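Long-range contact in aminopeptidase-like protein (Chaetomium thermophilum, PDB 5JM6), which probably works as a zinc-dependent aminopeptidase of the M18 family, assembling into a dodecamer that belongs to the Cvt pathway of selective autophagy: residues A[174-179]-A[199-204]. Sequence-based numbering, arbitrary orientation.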
loop_
_atom_site.group_PDB
_atom_site.type_symbol
_atom_site.label_atom_id
_atom_site.label_comp_id
_atom_site.label_asym_id
_atom_site.label_seq_id
_atom_site.Cartn_x
_atom_site.Cartn_y
_atom_site.Cartn_z
ATOM N N LEU A 174 32.050 -27.692 -7.832
ATOM C CA LEU A 174 31.776 -28.503 -6.657
ATOM C C LEU A 174 32.257 -29.927 -6.847
ATOM O O LEU A 174 32.068 -30.526 -7.905
ATOM C CB LEU A 174 30.281 -28.501 -6.329
ATOM C CG LEU A 174 29.586 -27.146 -6.195
ATOM C CD1 LEU A 174 28.089 -27.343 -6.005
ATOM C CD2 LEU A 174 30.175 -26.336 -5.048
ATOM N N SER A 175 32.885 -30.461 -5.810
ATOM C CA SER A 175 33.265 -31.858 -5.804
ATOM C C SER A 175 32.443 -32.560 -4.734
ATOM O O SER A 175 31.636 -31.928 -4.049
ATOM C CB SER A 175 34.764 -32.019 -5.549
ATOM O OG SER A 175 35.205 -33.316 -5.912
ATOM N N VAL A 176 32.641 -33.863 -4.596
ATOM C CA VAL A 176 31.871 -34.645 -3.643
ATOM C C VAL A 176 32.820 -35.484 -2.794
ATOM O O VAL A 176 33.897 -35.874 -3.248
ATOM C CB VAL A 176 30.829 -35.542 -4.360
ATOM C CG1 VAL A 176 31.516 -36.614 -5.193
ATOM C CG2 VAL A 176 29.860 -36.161 -3.362
ATOM N N GLY A 177 32.431 -35.728 -1.550
ATOM C CA GLY A 177 33.239 -36.517 -0.643
ATOM C C GLY A 177 32.455 -36.877 0.597
ATOM O O GLY A 177 31.348 -36.384 0.812
ATOM N N GLY A 178 33.021 -37.759 1.408
ATOM C CA GLY A 178 32.357 -38.185 2.619
ATOM C C GLY A 178 32.748 -39.600 2.972
ATOM O O GLY A 178 33.822 -40.076 2.602
ATOM N N ARG A 179 31.867 -40.275 3.695
ATOM C CA ARG A 179 32.113 -41.650 4.086
ATOM C C ARG A 179 31.136 -42.612 3.425
ATOM O O ARG A 179 30.002 -42.254 3.108
ATOM C CB ARG A 179 32.029 -41.787 5.599
ATOM C CG ARG A 179 30.661 -41.478 6.156
ATOM C CD ARG A 179 30.612 -41.850 7.611
ATOM N NE ARG A 179 29.317 -41.570 8.214
ATOM C CZ ARG A 179 29.094 -41.620 9.521
ATOM N NH1 ARG A 179 30.083 -41.936 10.344
ATOM N NH2 ARG A 179 27.888 -41.354 10.003
ATOM N N TRP A 199 38.182 -34.076 -8.929
ATOM C CA TRP A 199 37.829 -33.038 -9.892
ATOM C C TRP A 199 36.382 -32.611 -9.657
ATOM O O TRP A 199 35.616 -33.357 -9.046
ATOM C CB TRP A 199 38.032 -33.533 -11.328
ATOM C CG TRP A 199 36.965 -34.463 -11.812
ATOM C CD1 TRP A 199 35.759 -34.119 -12.354
ATOM C CD2 TRP A 199 37.010 -35.893 -11.814
ATOM N NE1 TRP A 199 35.049 -35.246 -12.684
ATOM C CE2 TRP A 199 35.795 -36.349 -12.364
ATOM C CE3 TRP A 199 37.959 -36.834 -11.401
ATOM C CZ2 TRP A 199 35.504 -37.702 -12.511
ATOM C CZ3 TRP A 199 37.668 -38.177 -11.549
ATOM C CH2 TRP A 199 36.451 -38.599 -12.099
ATOM N N PRO A 200 36.007 -31.400 -10.106
ATOM C CA PRO A 200 34.627 -30.956 -9.861
ATOM C C PRO A 200 33.586 -31.803 -10.593
ATOM O O PRO A 200 33.629 -31.894 -11.820
ATOM C CB PRO A 200 34.620 -29.519 -10.403
ATOM C CG PRO A 200 36.063 -29.123 -10.503
ATOM C CD PRO A 200 36.808 -30.376 -10.797
ATOM N N VAL A 201 32.657 -32.402 -9.853
ATOM C CA VAL A 201 31.571 -33.154 -10.475
ATOM C C VAL A 201 30.232 -32.424 -10.549
ATOM O O VAL A 201 29.346 -32.831 -11.297
ATOM C CB VAL A 201 31.334 -34.485 -9.741
ATOM C CG1 VAL A 201 32.561 -35.371 -9.845
ATOM C CG2 VAL A 201 30.971 -34.231 -8.287
ATOM N N ALA A 202 30.090 -31.337 -9.800
ATOM C CA ALA A 202 28.772 -30.737 -9.623
ATOM C C ALA A 202 28.820 -29.231 -9.753
ATOM O O ALA A 202 29.858 -28.606 -9.539
ATOM C CB ALA A 202 28.183 -31.124 -8.273
ATOM N N ARG A 203 27.696 -28.661 -10.161
ATOM C CA ARG A 203 27.605 -27.227 -10.318
ATOM C C ARG A 203 26.165 -26.740 -10.202
ATOM O O ARG A 203 25.245 -27.390 -10.700
ATOM C CB ARG A 203 28.218 -26.852 -11.662
ATOM C CG ARG A 203 27.908 -25.480 -12.156
ATOM C CD ARG A 203 28.927 -25.108 -13.196
ATOM N NE ARG A 203 29.953 -24.224 -12.669
ATOM C CZ ARG A 203 30.010 -22.932 -12.956
ATOM N NH1 ARG A 203 29.104 -22.403 -13.764
ATOM N NH2 ARG A 203 30.966 -22.172 -12.445
ATOM N N ILE A 204 25.971 -25.589 -9.565
ATOM C CA ILE A 204 24.655 -24.969 -9.526
ATOM C C ILE A 204 24.706 -23.727 -10.410
ATOM O O ILE A 204 25.223 -22.688 -10.000
ATOM C CB ILE A 204 24.258 -24.605 -8.080
ATOM C CG1 ILE A 204 24.301 -25.857 -7.196
ATOM C CG2 ILE A 204 22.886 -23.957 -8.039
ATOM C CD1 ILE A 204 24.373 -25.566 -5.715
#
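Leu174 and Ala202 form an antiparallel hydrogen-bonded pair, a single bridge between the start of strand 174-183 and the loop after strand 190-196. Leu174 N donates to Ala202 O (2.9 Å), and Leu174 O receives Ala202 N at 2.9 Å. The same oxygen takes a second, weak bond from Val201 N, strongly bent at 119°. CB of Leu174 lies against CB of Ala202 (3.9 Å). Because CG stands beside the backbone N (chi1 -53°), the leucine runs on along Ala202 O, and its CD1 meets CD1 of Ile204 at 4.1 Å; the side chain also rests on Leu284 of strand 277-286. Cut back to an alanine here, it would probably keep the bridge but leave the Ile204 methyl without this neighbour and open a gap toward Leu284. Further along, Val176 CG1 touches Val201 CG2 at 3.9 Å, and Val176 also packs on Leu261 of helix 259-268. Ser175 OG bonds to Val197 O, while NE1 of Trp199 donates to the carbonyl O of Gly294 of a second subunit. Two consecutive residues, Val201 and Ala202, thus face Leu174 alone: a classic beta bulge, which here prolongs the pairing of the antiparallel hairpin 174-183/190-196 beyond its second strand, beside a subunit interface.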